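Local coordinates for protein collagen adhesin (PDB 2OKM) that probably binds collagen at the bacterial cell surface, this chain being the collagen-binding subdomain of a longer, cell-wall-anchored adhesin of Enterococcus faecalis, at residues R2-G11 with W22-V33; A40-Q48 with Y106-Q117. One frame throughout, in Å; residues are numbered along the deposited sequence.

How the contacts relate
Along the chain contact 1 is complete before residue 40, and the two centres, about 23 Å apart, lie on either side of the molecule's middle. Contact 1 is the hairpin of strands 7-12 and 19-26; contact 2 pairs the short strand 47-49 with the end of strand 101-110. Strand 101-110 ties them together, since it runs antiparallel beside 19-26 and also carries 47-49. Trp22 makes the closest links, its N 2.9 Å from Tyr106 O and its NE1 3.0 Å from Gln47 OE1, and Leu24 packs on Tyr106. The pairings of both contacts lie in one antiparallel sheet, while strand 37-43 belongs to the other, so residues 40-48 pass between the two within the collagen-binding domain.

Contact 1 (R2-G11 with W22-V33). With SO4 (sulfate ion), chain B.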
loop_
_atom_site.group_PDB
_atom_site.type_symbol
_atom_site.label_atom_id
_atom_site.label_comp_id
_atom_site.label_asym_id
_atom_site.label_seq_id
_atom_site.Cartn_x
_atom_site.Cartn_y
_atom_site.Cartn_z
ATOM N N ARG A 2 -9.185 15.588 8.201
ATOM C CA ARG A 2 -9.633 14.329 8.775
ATOM C C ARG A 2 -8.512 13.562 9.469
ATOM O O ARG A 2 -7.361 13.573 9.031
ATOM C CB ARG A 2 -10.286 13.466 7.694
ATOM C CG ARG A 2 -11.574 14.067 7.160
ATOM C CD ARG A 2 -12.262 13.168 6.145
ATOM N NE ARG A 2 -13.536 13.741 5.714
ATOM C CZ ARG A 2 -13.731 14.363 4.554
ATOM N NH1 ARG A 2 -12.733 14.492 3.687
ATOM N NH2 ARG A 2 -14.923 14.870 4.270
ATOM N N ASP A 3 -8.875 12.902 10.565
ATOM C CA ASP A 3 -7.954 12.119 11.382
ATOM C C ASP A 3 -7.936 10.673 10.891
ATOM O O ASP A 3 -8.854 9.905 11.157
ATOM C CB ASP A 3 -8.422 12.201 12.843
ATOM C CG ASP A 3 -7.643 11.299 13.776
ATOM O OD1 ASP A 3 -6.607 10.737 13.373
ATOM O OD2 ASP A 3 -8.075 11.166 14.938
ATOM N N TYR A 4 -6.881 10.312 10.165
ATOM C CA TYR A 4 -6.743 8.961 9.625
ATOM C C TYR A 4 -5.716 8.159 10.411
ATOM O O TYR A 4 -4.884 8.721 11.118
ATOM C CB TYR A 4 -6.264 9.017 8.169
ATOM C CG TYR A 4 -7.222 9.645 7.187
ATOM C CD1 TYR A 4 -8.342 8.951 6.735
ATOM C CD2 TYR A 4 -6.999 10.932 6.694
ATOM C CE1 TYR A 4 -9.220 9.520 5.814
ATOM C CE2 TYR A 4 -7.871 11.512 5.772
ATOM C CZ TYR A 4 -8.976 10.799 5.337
ATOM O OH TYR A 4 -9.838 11.362 4.424
ATOM N N PRO A 5 -5.777 6.823 10.319
ATOM C CA PRO A 5 -4.766 6.065 11.060
ATOM C C PRO A 5 -3.465 6.285 10.293
ATOM O O PRO A 5 -3.497 6.781 9.163
ATOM C CB PRO A 5 -5.259 4.624 10.954
ATOM C CG PRO A 5 -6.036 4.613 9.675
ATOM C CD PRO A 5 -6.772 5.931 9.702
ATOM N N PHE A 6 -2.331 5.942 10.892
ATOM C CA PHE A 6 -1.066 6.112 10.193
ATOM C C PHE A 6 -1.100 5.263 8.931
ATOM O O PHE A 6 -0.534 5.632 7.905
ATOM C CB PHE A 6 0.111 5.667 11.053
ATOM C CG PHE A 6 1.434 5.833 10.371
ATOM C CD1 PHE A 6 2.027 7.086 10.277
ATOM C CD2 PHE A 6 2.051 4.749 9.760
ATOM C CE1 PHE A 6 3.223 7.258 9.581
ATOM C CE2 PHE A 6 3.246 4.910 9.060
ATOM C CZ PHE A 6 3.831 6.167 8.970
ATOM N N PHE A 7 -1.755 4.110 9.020
ATOM C CA PHE A 7 -1.861 3.233 7.869
ATOM C C PHE A 7 -3.141 2.427 7.827
ATOM O O PHE A 7 -3.620 1.924 8.843
ATOM C CB PHE A 7 -0.682 2.254 7.808
ATOM C CG PHE A 7 -0.773 1.280 6.660
ATOM C CD1 PHE A 7 -1.366 0.033 6.827
ATOM C CD2 PHE A 7 -0.326 1.645 5.396
ATOM C CE1 PHE A 7 -1.518 -0.838 5.744
ATOM C CE2 PHE A 7 -0.472 0.786 4.308
ATOM C CZ PHE A 7 -1.070 -0.457 4.483
ATOM N N TYR A 8 -3.704 2.327 6.632
ATOM C CA TYR A 8 -4.883 1.518 6.432
ATOM C C TYR A 8 -4.946 1.085 4.986
ATOM O O TYR A 8 -4.365 1.717 4.095
ATOM C CB TYR A 8 -6.174 2.237 6.856
ATOM C CG TYR A 8 -6.664 3.343 5.958
ATOM C CD1 TYR A 8 -6.187 4.644 6.098
ATOM C CD2 TYR A 8 -7.657 3.100 5.006
ATOM C CE1 TYR A 8 -6.694 5.678 5.317
ATOM C CE2 TYR A 8 -8.167 4.127 4.223
ATOM C CZ TYR A 8 -7.683 5.411 4.387
ATOM O OH TYR A 8 -8.203 6.431 3.628
ATOM N N LYS A 9 -5.655 -0.009 4.766
ATOM C CA LYS A 9 -5.777 -0.570 3.446
ATOM C C LYS A 9 -7.219 -0.926 3.119
ATOM O O LYS A 9 -7.929 -1.506 3.948
ATOM C CB LYS A 9 -4.902 -1.809 3.398
ATOM C CG LYS A 9 -5.002 -2.584 2.151
ATOM C CD LYS A 9 -4.131 -3.776 2.311
ATOM C CE LYS A 9 -4.611 -4.787 1.382
ATOM N NZ LYS A 9 -4.459 -4.310 -0.008
ATOM N N VAL A 10 -7.647 -0.554 1.916
ATOM C CA VAL A 10 -8.995 -0.856 1.447
ATOM C C VAL A 10 -8.944 -1.179 -0.036
ATOM O O VAL A 10 -7.929 -0.976 -0.699
ATOM C CB VAL A 10 -9.964 0.335 1.640
ATOM C CG1 VAL A 10 -10.216 0.560 3.114
ATOM C CG2 VAL A 10 -9.384 1.593 0.994
ATOM N N GLY A 11 -10.050 -1.688 -0.554
ATOM C CA GLY A 11 -10.114 -2.007 -1.963
ATOM C C GLY A 11 -11.547 -1.948 -2.444
ATOM O O GLY A 11 -12.473 -1.806 -1.641
ATOM N N TRP A 22 -6.815 -2.123 -5.209
ATOM C CA TRP A 22 -6.354 -2.034 -3.830
ATOM C C TRP A 22 -5.691 -0.694 -3.552
ATOM O O TRP A 22 -5.162 -0.047 -4.461
ATOM C CB TRP A 22 -5.367 -3.170 -3.518
ATOM C CG TRP A 22 -6.004 -4.533 -3.409
ATOM C CD1 TRP A 22 -5.926 -5.554 -4.316
ATOM C CD2 TRP A 22 -6.825 -5.013 -2.336
ATOM N NE1 TRP A 22 -6.644 -6.639 -3.871
ATOM C CE2 TRP A 22 -7.206 -6.335 -2.656
ATOM C CE3 TRP A 22 -7.271 -4.456 -1.127
ATOM C CZ2 TRP A 22 -8.022 -7.110 -1.819
ATOM C CZ3 TRP A 22 -8.084 -5.226 -0.290
ATOM C CH2 TRP A 22 -8.445 -6.542 -0.642
ATOM N N PHE A 23 -5.739 -0.276 -2.291
ATOM C CA PHE A 23 -5.150 0.993 -1.886
ATOM C C PHE A 23 -4.396 0.867 -0.569
ATOM O O PHE A 23 -4.943 0.375 0.423
ATOM C CB PHE A 23 -6.237 2.060 -1.694
ATOM C CG PHE A 23 -7.130 2.263 -2.890
ATOM C CD1 PHE A 23 -8.138 1.355 -3.191
ATOM C CD2 PHE A 23 -6.978 3.386 -3.700
ATOM C CE1 PHE A 23 -8.986 1.559 -4.283
ATOM C CE2 PHE A 23 -7.822 3.600 -4.796
ATOM C CZ PHE A 23 -8.826 2.684 -5.084
ATOM N N LEU A 24 -3.142 1.308 -0.565
ATOM C CA LEU A 24 -2.337 1.308 0.649
ATOM C C LEU A 24 -2.239 2.789 0.998
ATOM O O LEU A 24 -1.618 3.563 0.276
ATOM C CB LEU A 24 -0.948 0.722 0.382
ATOM C CG LEU A 24 -0.934 -0.670 -0.260
ATOM C CD1 LEU A 24 0.509 -1.107 -0.425
ATOM C CD2 LEU A 24 -1.700 -1.678 0.595
ATOM N N ASN A 25 -2.874 3.179 2.099
ATOM C CA ASN A 25 -2.903 4.578 2.522
ATOM C C ASN A 25 -1.902 4.828 3.627
ATOM O O ASN A 25 -2.128 4.485 4.785
ATOM C CB ASN A 25 -4.315 4.915 2.971
ATOM C CG ASN A 25 -5.313 4.764 1.846
ATOM O OD1 ASN A 25 -5.398 5.616 0.964
ATOM N ND2 ASN A 25 -6.055 3.663 1.855
ATOM N N VAL A 26 -0.793 5.453 3.252
ATOM C CA VAL A 26 0.300 5.696 4.173
ATOM C C VAL A 26 0.507 7.130 4.649
ATOM O O VAL A 26 0.733 8.038 3.847
ATOM C CB VAL A 26 1.622 5.206 3.534
ATOM C CG1 VAL A 26 2.758 5.271 4.548
ATOM C CG2 VAL A 26 1.438 3.793 2.991
ATOM N N ASN A 27 0.435 7.314 5.965
ATOM C CA ASN A 27 0.673 8.607 6.595
ATOM C C ASN A 27 -0.130 9.755 5.974
ATOM O O ASN A 27 0.424 10.806 5.656
ATOM C CB ASN A 27 2.181 8.893 6.522
ATOM C CG ASN A 27 2.614 10.027 7.424
ATOM O OD1 ASN A 27 1.981 10.309 8.442
ATOM N ND2 ASN A 27 3.720 10.670 7.064
ATOM N N LEU A 28 -1.438 9.561 5.817
ATOM C CA LEU A 28 -2.281 10.593 5.221
ATOM C C LEU A 28 -2.263 11.909 5.999
ATOM O O LEU A 28 -2.467 12.978 5.421
ATOM C CB LEU A 28 -3.723 10.088 5.064
ATOM C CG LEU A 28 -4.029 9.296 3.783
ATOM C CD1 LEU A 28 -3.055 8.150 3.618
ATOM C CD2 LEU A 28 -5.463 8.788 3.828
ATOM N N ASN A 29 -2.009 11.842 7.303
ATOM C CA ASN A 29 -1.962 13.070 8.094
ATOM C C ASN A 29 -0.595 13.732 8.054
ATOM O O ASN A 29 -0.355 14.732 8.727
ATOM C CB ASN A 29 -2.387 12.806 9.533
ATOM C CG ASN A 29 -3.880 12.592 9.655
ATOM O OD1 ASN A 29 -4.349 11.466 9.737
ATOM N ND2 ASN A 29 -4.638 13.686 9.641
ATOM N N LYS A 30 0.298 13.161 7.256
ATOM C CA LYS A 30 1.631 13.705 7.070
ATOM C C LYS A 30 2.396 13.963 8.361
ATOM O O LYS A 30 2.891 15.069 8.595
ATOM C CB LYS A 30 1.535 14.991 6.247
ATOM C CG LYS A 30 0.909 14.773 4.865
ATOM C CD LYS A 30 0.701 16.074 4.115
ATOM C CE LYS A 30 -0.784 16.395 3.946
ATOM N NZ LYS A 30 -1.242 16.304 2.522
ATOM N N SER A 31 2.512 12.928 9.185
ATOM C CA SER A 31 3.251 13.020 10.441
ATOM C C SER A 31 4.729 12.818 10.127
ATOM O O SER A 31 5.089 12.379 9.039
ATOM C CB SER A 31 2.808 11.918 11.405
ATOM O OG SER A 31 1.413 11.967 11.656
ATOM N N ASP A 32 5.588 13.155 11.078
ATOM C CA ASP A 32 7.015 12.951 10.897
ATOM C C ASP A 32 7.237 11.473 11.221
ATOM O O ASP A 32 6.395 10.850 11.870
ATOM C CB ASP A 32 7.804 13.825 11.883
ATOM C CG ASP A 32 9.280 13.910 11.544
ATOM O OD1 ASP A 32 10.023 14.575 12.300
ATOM O OD2 ASP A 32 9.701 13.327 10.523
ATOM N N VAL A 33 8.344 10.906 10.746
ATOM C CA VAL A 33 8.684 9.513 11.031
ATOM C C VAL A 33 10.167 9.482 11.385
ATOM O O VAL A 33 10.935 10.311 10.895
ATOM C CB VAL A 33 8.425 8.582 9.820
ATOM C CG1 VAL A 33 6.930 8.496 9.536
ATOM C CG2 VAL A 33 9.176 9.086 8.597
HETATM S S SO4 B . -3.620 4.876 14.450
HETATM O O1 SO4 B . -4.747 5.809 14.263
HETATM O O2 SO4 B . -3.166 4.902 15.853
HETATM O O3 SO4 B . -4.058 3.513 14.096
HETATM O O4 SO4 B . -2.504 5.270 13.574
HETATM O O HOH W 1 -2.493 9.555 8.987
#
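Asn29 OD1 is gripped by the backbone N of Tyr4, 2.8 Å away in the carbonyl plane on a lone pair; a water that accepts from Asn29 N lies 2.8 Å from Asn29 OD1, probably donating to it, and also meets Pro5 O. The same amide gives ND2 to Arg2 O at 2.8 Å, so asparagine, donor and acceptor in one flat group, fixes the incoming loop at two points. Beside it Leu28 CD2 sits over the centre of the Tyr4 ring, a CH-pi contact 3.9 Å from the centroid, and also reaches the edge of the Tyr8 ring. Phe6 O accepts from Asn27 N at 2.7 Å, and Asn27 CA lies over one face of the Phe6 ring. Tyr8 turns its CG between backbone N and carbonyl carbon (chi1 73°), which folds the ring over Asn25; ring and amide stack with planes 19° apart. On the face of Phe7 and Lys9, Val26 CG2 meets the Phe7 ring at its edge, while the Lys9 chain lies along Leu24 and brings NZ, which is hydrogen-bonded to Tyr106 OH, to 3.0 Å from Trp22 CE3. Paired backbone bonds, Tyr8 with Asn25 and Val10 with Phe23, make this the antiparallel beta hairpin of strands 7-12 and 19-26.

Contact 2 (A40-Q48 with Y106-Q117); sequences ADRQGSGQQ and YTSTITEAGQHQ
This contact is a short antiparallel beta pairing at one end of the collagen-binding domain, where the chain leaves strand 37-43 of one sheet and strand 47-49 joins the end of strand 101-110 in the other. Gln48 and Thr109 form the hydrogen-bonded pair, Gln48 N to Thr109 O and Thr109 N to Gln48 O both 2.8 Å; Gln47 and Ile110 form the adjacent non-hydrogen-bonded pair. Gln47 OE1 accepts from Trp22 NE1 and its NE2 donates to Glu121 O, a use of both ends that suits an amide side chain. Beyond the pairing, Gly46 O accepts from Thr111 N at 3.1 Å, the donor standing 53° out of the carbonyl plane. Gly46 has positive phi and lies with its CA 3.5 Å from Gly114 CA, an approach that two residues lacking side chains allow. Thr111 N-caps the weakly bonded helix 112-115: its OG1, placed between backbone N and carbonyl carbon (chi1 64°), accepts from Gly114 N at 3.0 Å. At the far end Gln117, its chain stretched out past CG, reaches back to Ser45 with both amide atoms: NE2, shared with Thr119 O, makes a long hydrogen bond of 3.3 Å to Ser45 O from above that carbonyl's plane, and Gln117 OE1 accepts from Ser45 OG at 2.9 Å.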
loop_
_atom_site.group_PDB
_atom_site.type_symbol
_atom_site.label_atom_id
_atom_site.label_comp_id
_atom_site.label_asym_id
_atom_site.label_seq_id
_atom_site.Cartn_x
_atom_site.Cartn_y
_atom_site.Cartn_z
ATOM N N ALA A 40 4.803 -5.600 4.850
ATOM C CA ALA A 40 4.921 -6.965 4.346
ATOM C C ALA A 40 3.487 -7.301 3.957
ATOM O O ALA A 40 2.607 -7.385 4.817
ATOM C CB ALA A 40 5.411 -7.907 5.439
ATOM N N ASP A 41 3.253 -7.480 2.662
ATOM C CA ASP A 41 1.911 -7.752 2.162
ATOM C C ASP A 41 1.718 -9.157 1.599
ATOM O O ASP A 41 2.498 -9.614 0.766
ATOM C CB ASP A 41 1.562 -6.712 1.093
ATOM C CG ASP A 41 0.090 -6.691 0.759
ATOM O OD1 ASP A 41 -0.423 -7.709 0.250
ATOM O OD2 ASP A 41 -0.551 -5.648 1.011
ATOM N N ARG A 42 0.670 -9.833 2.064
ATOM C CA ARG A 42 0.341 -11.179 1.607
ATOM C C ARG A 42 -1.094 -11.170 1.098
ATOM O O ARG A 42 -2.040 -11.110 1.886
ATOM C CB ARG A 42 0.489 -12.182 2.751
ATOM N N GLN A 43 -1.250 -11.232 -0.219
ATOM C CA GLN A 43 -2.574 -11.199 -0.827
ATOM C C GLN A 43 -3.360 -12.490 -0.635
ATOM O O GLN A 43 -2.784 -13.579 -0.584
ATOM C CB GLN A 43 -2.444 -10.882 -2.314
ATOM C CG GLN A 43 -3.755 -10.568 -2.990
ATOM C CD GLN A 43 -3.553 -10.052 -4.393
ATOM O OE1 GLN A 43 -3.158 -10.795 -5.296
ATOM N NE2 GLN A 43 -3.808 -8.766 -4.582
ATOM N N GLY A 44 -4.679 -12.349 -0.524
ATOM C CA GLY A 44 -5.555 -13.490 -0.329
ATOM C C GLY A 44 -5.821 -14.269 -1.602
ATOM O O GLY A 44 -5.398 -13.877 -2.687
ATOM N N SER A 45 -6.538 -15.378 -1.466
ATOM C CA SER A 45 -6.853 -16.237 -2.603
ATOM C C SER A 45 -7.771 -15.602 -3.643
ATOM O O SER A 45 -8.367 -14.544 -3.414
ATOM C CB SER A 45 -7.491 -17.534 -2.103
ATOM O OG SER A 45 -8.752 -17.279 -1.501
ATOM N N GLY A 46 -7.869 -16.267 -4.793
ATOM C CA GLY A 46 -8.729 -15.818 -5.876
ATOM C C GLY A 46 -8.258 -14.595 -6.631
ATOM O O GLY A 46 -9.031 -13.998 -7.387
ATOM N N GLN A 47 -6.988 -14.240 -6.451
ATOM C CA GLN A 47 -6.420 -13.056 -7.084
ATOM C C GLN A 47 -4.998 -13.285 -7.568
ATOM O O GLN A 47 -4.255 -14.083 -7.000
ATOM C CB GLN A 47 -6.379 -11.900 -6.083
ATOM C CG GLN A 47 -7.682 -11.617 -5.364
ATOM C CD GLN A 47 -7.491 -10.680 -4.187
ATOM O OE1 GLN A 47 -7.209 -9.495 -4.363
ATOM N NE2 GLN A 47 -7.630 -11.214 -2.975
ATOM N N GLN A 48 -4.632 -12.562 -8.618
ATOM C CA GLN A 48 -3.290 -12.613 -9.170
ATOM C C GLN A 48 -2.806 -11.177 -9.250
ATOM O O GLN A 48 -3.323 -10.372 -10.022
ATOM C CB GLN A 48 -3.285 -13.265 -10.552
ATOM C CG GLN A 48 -3.370 -14.777 -10.468
ATOM C CD GLN A 48 -2.172 -15.384 -9.746
ATOM O OE1 GLN A 48 -2.274 -16.449 -9.137
ATOM N NE2 GLN A 48 -1.028 -14.707 -9.821
ATOM N N TYR A 106 -2.808 -0.281 -6.791
ATOM C CA TYR A 106 -2.413 -1.422 -7.602
ATOM C C TYR A 106 -3.624 -2.314 -7.759
ATOM O O TYR A 106 -4.581 -2.220 -6.989
ATOM C CB TYR A 106 -1.237 -2.188 -6.973
ATOM C CG TYR A 106 -1.541 -2.915 -5.684
ATOM C CD1 TYR A 106 -2.017 -4.230 -5.691
ATOM C CD2 TYR A 106 -1.338 -2.293 -4.450
ATOM C CE1 TYR A 106 -2.277 -4.906 -4.500
ATOM C CE2 TYR A 106 -1.597 -2.958 -3.255
ATOM C CZ TYR A 106 -2.065 -4.263 -3.287
ATOM O OH TYR A 106 -2.323 -4.923 -2.108
ATOM N N THR A 107 -3.594 -3.176 -8.767
ATOM C CA THR A 107 -4.715 -4.068 -9.000
ATOM C C THR A 107 -4.290 -5.516 -9.002
ATOM O O THR A 107 -3.106 -5.839 -9.089
ATOM C CB THR A 107 -5.380 -3.800 -10.361
ATOM O OG1 THR A 107 -4.389 -3.857 -11.395
ATOM C CG2 THR A 107 -6.054 -2.440 -10.371
ATOM N N SER A 108 -5.281 -6.382 -8.884
ATOM C CA SER A 108 -5.059 -7.809 -8.943
ATOM C C SER A 108 -6.145 -8.325 -9.853
ATOM O O SER A 108 -7.254 -7.790 -9.873
ATOM C CB SER A 108 -5.167 -8.443 -7.562
ATOM O OG SER A 108 -4.044 -8.081 -6.786
ATOM N N THR A 109 -5.811 -9.340 -10.635
ATOM C CA THR A 109 -6.771 -9.941 -11.543
ATOM C C THR A 109 -7.534 -11.007 -10.774
ATOM O O THR A 109 -6.942 -11.780 -10.020
ATOM C CB THR A 109 -6.057 -10.596 -12.743
ATOM O OG1 THR A 109 -5.374 -9.588 -13.500
ATOM C CG2 THR A 109 -7.060 -11.311 -13.637
ATOM N N ILE A 110 -8.850 -11.031 -10.953
ATOM C CA ILE A 110 -9.691 -12.010 -10.285
ATOM C C ILE A 110 -9.673 -13.296 -11.105
ATOM O O ILE A 110 -9.964 -13.281 -12.298
ATOM C CB ILE A 110 -11.139 -11.499 -10.167
ATOM C CG1 ILE A 110 -11.166 -10.227 -9.313
ATOM C CG2 ILE A 110 -12.023 -12.579 -9.563
ATOM C CD1 ILE A 110 -12.522 -9.541 -9.254
ATOM N N THR A 111 -9.316 -14.401 -10.460
ATOM C CA THR A 111 -9.256 -15.694 -11.132
ATOM C C THR A 111 -10.639 -16.336 -11.202
ATOM O O THR A 111 -11.600 -15.835 -10.615
ATOM C CB THR A 111 -8.324 -16.663 -10.379
ATOM O OG1 THR A 111 -8.868 -16.926 -9.078
ATOM C CG2 THR A 111 -6.929 -16.064 -10.235
ATOM N N GLU A 112 -10.738 -17.445 -11.930
ATOM C CA GLU A 112 -12.003 -18.162 -12.046
ATOM C C GLU A 112 -12.493 -18.548 -10.652
ATOM O O GLU A 112 -13.665 -18.364 -10.324
ATOM C CB GLU A 112 -11.823 -19.414 -12.911
ATOM C CG GLU A 112 -13.021 -20.364 -12.955
ATOM C CD GLU A 112 -14.304 -19.702 -13.431
ATOM O OE1 GLU A 112 -14.228 -18.746 -14.232
ATOM O OE2 GLU A 112 -15.396 -20.150 -13.013
ATOM N N ALA A 113 -11.593 -19.077 -9.828
ATOM C CA ALA A 113 -11.964 -19.467 -8.473
ATOM C C ALA A 113 -12.365 -18.228 -7.678
ATOM O O ALA A 113 -13.308 -18.262 -6.891
ATOM C CB ALA A 113 -10.797 -20.181 -7.790
ATOM N N GLY A 114 -11.650 -17.129 -7.897
ATOM C CA GLY A 114 -11.951 -15.898 -7.190
ATOM C C GLY A 114 -13.343 -15.365 -7.467
ATOM O O GLY A 114 -13.975 -14.775 -6.592
ATOM N N GLN A 115 -13.820 -15.567 -8.690
ATOM C CA GLN A 115 -15.145 -15.107 -9.089
ATOM C C GLN A 115 -16.241 -15.676 -8.198
ATOM O O GLN A 115 -17.305 -15.075 -8.039
ATOM C CB GLN A 115 -15.415 -15.507 -10.543
ATOM C CG GLN A 115 -14.678 -14.654 -11.552
ATOM C CD GLN A 115 -15.230 -13.247 -11.610
ATOM O OE1 GLN A 115 -14.560 -12.321 -12.064
ATOM N NE2 GLN A 115 -16.469 -13.081 -11.158
ATOM N N HIS A 116 -15.964 -16.827 -7.600
ATOM C CA HIS A 116 -16.940 -17.504 -6.758
ATOM C C HIS A 116 -16.766 -17.273 -5.261
ATOM O O HIS A 116 -17.469 -17.874 -4.445
ATOM C CB HIS A 116 -16.902 -18.995 -7.085
ATOM C CG HIS A 116 -17.026 -19.277 -8.551
ATOM N ND1 HIS A 116 -18.218 -19.131 -9.233
ATOM C CD2 HIS A 116 -16.106 -19.618 -9.473
ATOM C CE1 HIS A 116 -18.017 -19.375 -10.516
ATOM N NE2 HIS A 116 -16.743 -19.672 -10.691
ATOM N N GLN A 117 -15.836 -16.399 -4.896
ATOM C CA GLN A 117 -15.612 -16.103 -3.491
ATOM C C GLN A 117 -16.599 -15.040 -3.020
ATOM O O GLN A 117 -17.064 -14.220 -3.813
ATOM C CB GLN A 117 -14.177 -15.610 -3.271
ATOM C CG GLN A 117 -13.139 -16.674 -3.542
ATOM C CD GLN A 117 -11.716 -16.198 -3.311
ATOM O OE1 GLN A 117 -10.767 -16.955 -3.501
ATOM N NE2 GLN A 117 -11.561 -14.941 -2.902
#